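Local coordinates for protein ribulose-bisphosphate carboxylase (PDB 4NAS) that belongs to the RuBisCO large-chain family, pairing an N-terminal domain with a TIM-barrel catalytic domain in a two-chain assembly, and binds calcium ions, at residues V53-G58 and P83-N88; F378-W383 and R398-Q403. All coordinates share one frame; numbering follows the deposited sequence. Where two conformers were deposited one is given.

In the fold
From the N terminus, the chain first builds the N-terminal domain, a mixed beta sheet flanked by helices. Interaction 1 closes there: the turn at the C-terminal end of helix 47-54 meets the end of strand 73-83, so the antiparallel strands 59-68 and 73-83 lie inside the loop it shuts, and the second subunit packs against the same place. The chain then runs through the TIM-barrel domain, and near the C terminus interaction 2 ties helix 371-386 to the start of the final helix, 399-408, enclosing the short helix 391-394. The two contacts follow in series, neither nesting nor crossing. The centres of interactions 1 and 2 lie about 57 Å apart, on opposite sides of the chain's centre.

Interaction 1. Residues V53-G58 and P83-N88; sequences VAKHCG and PVANLN
In the N-terminal domain, the type I turn Ala54-Cys57 at the C-terminal end of helix 47-54 meets the 3-10 segment 84-86 at the end of strand 73-83, and His56 and Asn86 join them through a pair of hydrogen bonds. His56 ND1 donates to Asn86 OD1 at 2.8 Å, coming nearly straight on to the amide carbonyl (C=O...N 163°). In return Asn86 ND2 gives a hydrogen to the backbone His56 O at 3.0 Å. Asparagine suits this place because one short amide offers an acceptor to the imidazole and a donor to the same residue's carbonyl. With CG beside the backbone N (chi1 -73°), the His56 ring swings toward its partner. Ring and amide lie nearly coplanar, 13° apart, with Asn86 OD1 at the ring edge. Beside this pair Pro83 packs its ring against the turn, with CG 3.2 Å from Cys57 O and CD 3.8 Å from Gly58 CA. The bent chain of Lys55 passes one face of the imidazole, and its NZ lies against the Ala85 methyl, 3.8 Å from Ala85 CB. The second subunit completes the setting: His56 NE2 bonds Tyr186 OH of that chain. The buried imidazole thus has partners at both nitrogens, which hold its rotation at the subunit interface, while the bonds to His56 ND1 and O grip the Asn86 amide at both ends.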
loop_
_atom_site.group_PDB
_atom_site.type_symbol
_atom_site.label_atom_id
_atom_site.label_comp_id
_atom_site.label_asym_id
_atom_site.label_seq_id
_atom_site.Cartn_x
_atom_site.Cartn_y
_atom_site.Cartn_z
ATOM N N VAL B 53 -12.583 21.439 21.652
ATOM C CA VAL B 53 -12.106 20.104 21.284
ATOM C C VAL B 53 -13.176 19.368 20.480
ATOM O O VAL B 53 -12.869 18.598 19.556
ATOM C CB VAL B 53 -11.703 19.271 22.542
ATOM C CG1 VAL B 53 -11.396 17.826 22.182
ATOM C CG2 VAL B 53 -10.499 19.906 23.236
ATOM N N ALA B 54 -14.432 19.635 20.831
ATOM C CA ALA B 54 -15.589 19.009 20.198
ATOM C C ALA B 54 -15.555 19.136 18.681
ATOM O O ALA B 54 -15.968 18.224 17.967
ATOM C CB ALA B 54 -16.884 19.598 20.752
ATOM N N LYS B 55 -15.043 20.263 18.198
ATOM C CA LYS B 55 -14.973 20.520 16.765
ATOM C C LYS B 55 -13.993 19.590 16.047
ATOM O O LYS B 55 -14.021 19.496 14.825
ATOM C CB LYS B 55 -14.627 21.991 16.488
ATOM C CG LYS B 55 -13.159 22.247 16.154
ATOM C CD LYS B 55 -13.015 23.153 14.938
ATOM C CE LYS B 55 -11.770 22.806 14.125
ATOM N NZ LYS B 55 -11.688 23.601 12.862
ATOM N N HIS B 56 -13.139 18.908 16.808
ATOM C CA HIS B 56 -12.208 17.935 16.247
ATOM C C HIS B 56 -12.775 16.520 16.323
ATOM O O HIS B 56 -12.156 15.559 15.840
ATOM C CB HIS B 56 -10.858 17.985 16.974
ATOM C CG HIS B 56 -10.033 19.189 16.643
ATOM N ND1 HIS B 56 -9.184 19.231 15.556
ATOM C CD2 HIS B 56 -9.933 20.398 17.247
ATOM C CE1 HIS B 56 -8.591 20.411 15.511
ATOM N NE2 HIS B 56 -9.028 21.140 16.527
ATOM N N CYS B 57 -13.950 16.381 16.934
ATOM C CA CYS B 57 -14.498 15.042 17.129
ATOM C C CYS B 57 -15.289 14.569 15.912
ATOM O O CYS B 57 -15.947 15.364 15.245
ATOM C CB CYS B 57 -15.357 14.965 18.399
ATOM S SG CYS B 57 -15.931 13.285 18.778
ATOM N N GLY B 58 -15.231 13.269 15.643
ATOM C CA GLY B 58 -15.990 12.680 14.552
ATOM C C GLY B 58 -17.446 12.457 14.912
ATOM O O GLY B 58 -17.851 12.698 16.055
ATOM N N PRO B 83 -13.610 15.070 10.713
ATOM C CA PRO B 83 -13.375 16.500 10.480
ATOM C C PRO B 83 -12.076 16.693 9.722
ATOM O O PRO B 83 -11.083 16.053 10.057
ATOM C CB PRO B 83 -13.234 17.065 11.902
ATOM C CG PRO B 83 -14.021 16.134 12.757
ATOM C CD PRO B 83 -13.844 14.759 12.135
ATOM N N VAL B 84 -12.079 17.555 8.712
ATOM C CA VAL B 84 -10.910 17.711 7.843
ATOM C C VAL B 84 -9.738 18.360 8.582
ATOM O O VAL B 84 -8.576 18.215 8.193
ATOM C CB VAL B 84 -11.291 18.538 6.590
ATOM C CG1 VAL B 84 -10.062 18.908 5.747
ATOM C CG2 VAL B 84 -12.285 17.757 5.767
ATOM N N ALA B 85 -10.050 19.050 9.675
ATOM C CA ALA B 85 -9.036 19.737 10.447
ATOM C C ALA B 85 -8.040 18.797 11.096
ATOM O O ALA B 85 -6.999 19.249 11.559
ATOM C CB ALA B 85 -9.681 20.625 11.502
ATOM N N ASN B 86 -8.350 17.501 11.145
ATOM C CA ASN B 86 -7.412 16.540 11.719
ATOM C C ASN B 86 -6.430 15.966 10.704
ATOM O O ASN B 86 -5.505 15.230 11.076
ATOM C CB ASN B 86 -8.147 15.386 12.406
ATOM C CG ASN B 86 -9.073 15.865 13.468
ATOM O OD1 ASN B 86 -8.896 16.963 14.003
ATOM N ND2 ASN B 86 -10.083 15.065 13.779
ATOM N N LEU B 87 -6.641 16.294 9.431
ATOM C CA LEU B 87 -5.777 15.794 8.364
ATOM C C LEU B 87 -4.695 16.840 8.088
ATOM O O LEU B 87 -4.713 17.941 8.660
ATOM C CB LEU B 87 -6.589 15.442 7.097
ATOM C CG LEU B 87 -7.724 14.424 7.304
ATOM C CD1 LEU B 87 -8.435 14.063 5.998
ATOM C CD2 LEU B 87 -7.220 13.158 7.983
ATOM N N ASN B 88 -3.746 16.497 7.225
ATOM C CA ASN B 88 -2.610 17.378 6.959
ATOM C C ASN B 88 -2.304 17.452 5.472
ATOM O O ASN B 88 -1.193 17.783 5.099
ATOM C CB ASN B 88 -1.351 16.919 7.732
ATOM C CG ASN B 88 -0.774 15.592 7.202
ATOM O OD1 ASN B 88 -1.302 15.015 6.247
ATOM N ND2 ASN B 88 0.316 15.119 7.811
#

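Interaction 2. Residues F378-W383 and R398-Q403; sequences FFDAIW and RPALRQ
Helices 378-383 and 399-403 cross almost at right angles (-100°), their axes 8.5 Å apart at closest approach, with the CA atoms of Asp380 and Leu401 the nearest pair, 6.0 Å apart. This near-perpendicular helix crossing lies at the C-terminal end of the TIM-barrel domain, where the last helix turns across helix 371-386. Asp380 reaches the first turn of the final helix: its OD2 takes a weak hydrogen bond from Leu401 N (3.4 Å) and a shorter one from a water (2.7 Å), which accepts from Ala400 N. A carboxylate suits this end, where amide N-H groups and the helix dipole would favour a negative charge. Its CB also packs on Leu401 CB at 3.7 Å, and Leu401 CD1 extends to Ala381 CB, while Leu391 and Ala394 of helix 391-394 border this apolar patch. Arg398, at the N-cap position, passes its aliphatic chain obliquely across the carboxylate, with CD 3.6 Å from Asp380 OD1. In one of its two modelled conformers, that extended chain carries the guanidinium onto one face of Trp383, a cation-pi stack with planes 22° apart; there Ala394 O holds Arg398 NH1, and Arg398 NH2 lies 3.2 Å from Trp383 CH2.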
loop_
_atom_site.group_PDB
_atom_site.type_symbol
_atom_site.label_atom_id
_atom_site.label_comp_id
_atom_site.label_asym_id
_atom_site.label_seq_id
_atom_site.Cartn_x
_atom_site.Cartn_y
_atom_site.Cartn_z
ATOM N N PHE B 378 -6.283 -1.433 -35.500
ATOM C CA PHE B 378 -7.043 -0.563 -34.614
ATOM C C PHE B 378 -7.398 0.726 -35.338
ATOM O O PHE B 378 -8.532 1.204 -35.268
ATOM C CB PHE B 378 -6.290 -0.286 -33.307
ATOM C CG PHE B 378 -6.312 -1.443 -32.337
ATOM C CD1 PHE B 378 -7.413 -1.654 -31.510
ATOM C CD2 PHE B 378 -5.230 -2.307 -32.233
ATOM C CE1 PHE B 378 -7.445 -2.722 -30.617
ATOM C CE2 PHE B 378 -5.253 -3.370 -31.349
ATOM C CZ PHE B 378 -6.362 -3.580 -30.536
ATOM N N PHE B 379 -6.435 1.286 -36.049
ATOM C CA PHE B 379 -6.711 2.459 -36.856
ATOM C C PHE B 379 -7.777 2.212 -37.947
ATOM O O PHE B 379 -8.586 3.099 -38.239
ATOM C CB PHE B 379 -5.400 3.059 -37.393
ATOM C CG PHE B 379 -4.611 3.805 -36.341
ATOM C CD1 PHE B 379 -5.007 5.074 -35.927
ATOM C CD2 PHE B 379 -3.497 3.236 -35.746
ATOM C CE1 PHE B 379 -4.304 5.764 -34.942
ATOM C CE2 PHE B 379 -2.783 3.928 -34.753
ATOM C CZ PHE B 379 -3.187 5.190 -34.360
ATOM N N ASP B 380 -7.817 1.000 -38.505
ATOM C CA ASP B 380 -8.856 0.632 -39.480
ATOM C C ASP B 380 -10.272 0.664 -38.865
ATOM O O ASP B 380 -11.236 1.153 -39.477
ATOM C CB ASP B 380 -8.579 -0.761 -40.076
ATOM C CG ASP B 380 -7.359 -0.785 -40.999
ATOM O OD1 ASP B 380 -7.060 0.257 -41.616
ATOM O OD2 ASP B 380 -6.708 -1.858 -41.113
ATOM N N ALA B 381 -10.382 0.135 -37.655
ATOM C CA ALA B 381 -11.635 0.139 -36.903
ATOM C C ALA B 381 -12.038 1.545 -36.475
ATOM O O ALA B 381 -13.217 1.892 -36.483
ATOM C CB ALA B 381 -11.513 -0.770 -35.681
ATOM N N ILE B 382 -11.057 2.344 -36.073
ATOM C CA ILE B 382 -11.303 3.752 -35.781
ATOM C C ILE B 382 -11.889 4.426 -37.019
ATOM O O ILE B 382 -12.898 5.134 -36.942
ATOM C CB ILE B 382 -10.019 4.462 -35.291
ATOM C CG1 ILE B 382 -9.731 4.054 -33.837
ATOM C CG2 ILE B 382 -10.148 5.996 -35.437
ATOM C CD1 ILE B 382 -8.497 4.711 -33.211
ATOM N N TRP B 383 -11.279 4.175 -38.171
ATOM C CA TRP B 383 -11.797 4.703 -39.433
ATOM C C TRP B 383 -13.239 4.266 -39.696
ATOM O O TRP B 383 -14.080 5.075 -40.089
ATOM C CB TRP B 383 -10.912 4.303 -40.617
ATOM C CG TRP B 383 -11.396 4.898 -41.917
ATOM C CD1 TRP B 383 -11.000 6.079 -42.474
ATOM C CD2 TRP B 383 -12.380 4.349 -42.802
ATOM N NE1 TRP B 383 -11.669 6.297 -43.653
ATOM C CE2 TRP B 383 -12.521 5.249 -43.879
ATOM C CE3 TRP B 383 -13.151 3.181 -42.791
ATOM C CZ2 TRP B 383 -13.405 5.022 -44.933
ATOM C CZ3 TRP B 383 -14.027 2.959 -43.837
ATOM C CH2 TRP B 383 -14.149 3.875 -44.893
ATOM N N ARG B 398 -9.418 -3.386 -46.174
ATOM C CA ARG B 398 -8.347 -3.243 -45.189
ATOM C C ARG B 398 -7.952 -4.590 -44.596
ATOM O O ARG B 398 -8.596 -5.077 -43.672
ATOM C CB ARG B 398 -8.781 -2.279 -44.086
ATOM C CG ARG B 398 -9.039 -0.867 -44.589
ATOM C CD ARG B 398 -9.983 -0.083 -43.672
ATOM N NE ARG B 398 -10.281 1.225 -44.250
ATOM C CZ ARG B 398 -11.163 1.431 -45.222
ATOM N NH1 ARG B 398 -11.853 0.418 -45.731
ATOM N NH2 ARG B 398 -11.354 2.655 -45.691
ATOM N N PRO B 399 -6.886 -5.205 -45.140
ATOM C CA PRO B 399 -6.464 -6.548 -44.726
ATOM C C PRO B 399 -6.119 -6.653 -43.234
ATOM O O PRO B 399 -6.305 -7.726 -42.665
ATOM C CB PRO B 399 -5.233 -6.818 -45.601
ATOM C CG PRO B 399 -4.743 -5.469 -45.989
ATOM C CD PRO B 399 -5.971 -4.631 -46.141
ATOM N N ALA B 400 -5.637 -5.581 -42.617
ATOM C CA ALA B 400 -5.308 -5.636 -41.182
ATOM C C ALA B 400 -6.546 -5.943 -40.348
ATOM O O ALA B 400 -6.578 -6.925 -39.600
ATOM C CB ALA B 400 -4.648 -4.342 -40.729
ATOM N N LEU B 401 -7.567 -5.102 -40.490
ATOM C CA LEU B 401 -8.838 -5.309 -39.808
ATOM C C LEU B 401 -9.408 -6.684 -40.128
ATOM O O LEU B 401 -9.944 -7.364 -39.256
ATOM C CB LEU B 401 -9.844 -4.231 -40.213
ATOM C CG LEU B 401 -11.237 -4.331 -39.581
ATOM C CD1 LEU B 401 -11.149 -4.239 -38.049
ATOM C CD2 LEU B 401 -12.165 -3.267 -40.131
ATOM N N ARG B 402 -9.289 -7.082 -41.395
ATOM C CA ARG B 402 -9.758 -8.380 -41.857
ATOM C C ARG B 402 -9.169 -9.527 -41.024
ATOM O O ARG B 402 -9.899 -10.366 -40.499
ATOM C CB ARG B 402 -9.374 -8.541 -43.330
ATOM C CG ARG B 402 -9.646 -9.888 -43.943
ATOM C CD ARG B 402 -8.923 -9.980 -45.285
ATOM N NE ARG B 402 -7.596 -10.592 -45.173
ATOM C CZ ARG B 402 -6.604 -10.405 -46.045
ATOM N NH1 ARG B 402 -5.435 -11.015 -45.873
ATOM N NH2 ARG B 402 -6.773 -9.599 -47.086
ATOM N N GLN B 403 -7.846 -9.561 -40.910
ATOM C CA GLN B 403 -7.175 -10.581 -40.110
ATOM C C GLN B 403 -7.596 -10.530 -38.639
ATOM O O GLN B 403 -7.799 -11.571 -38.000
ATOM C CB GLN B 403 -5.655 -10.449 -40.244
ATOM C CG GLN B 403 -5.143 -10.838 -41.627
ATOM C CD GLN B 403 -3.635 -10.735 -41.764
ATOM O OE1 GLN B 403 -3.076 -9.639 -41.797
ATOM N NE2 GLN B 403 -2.965 -11.890 -41.869
HETATM O O HOH W 1 -5.510 -2.786 -43.366
#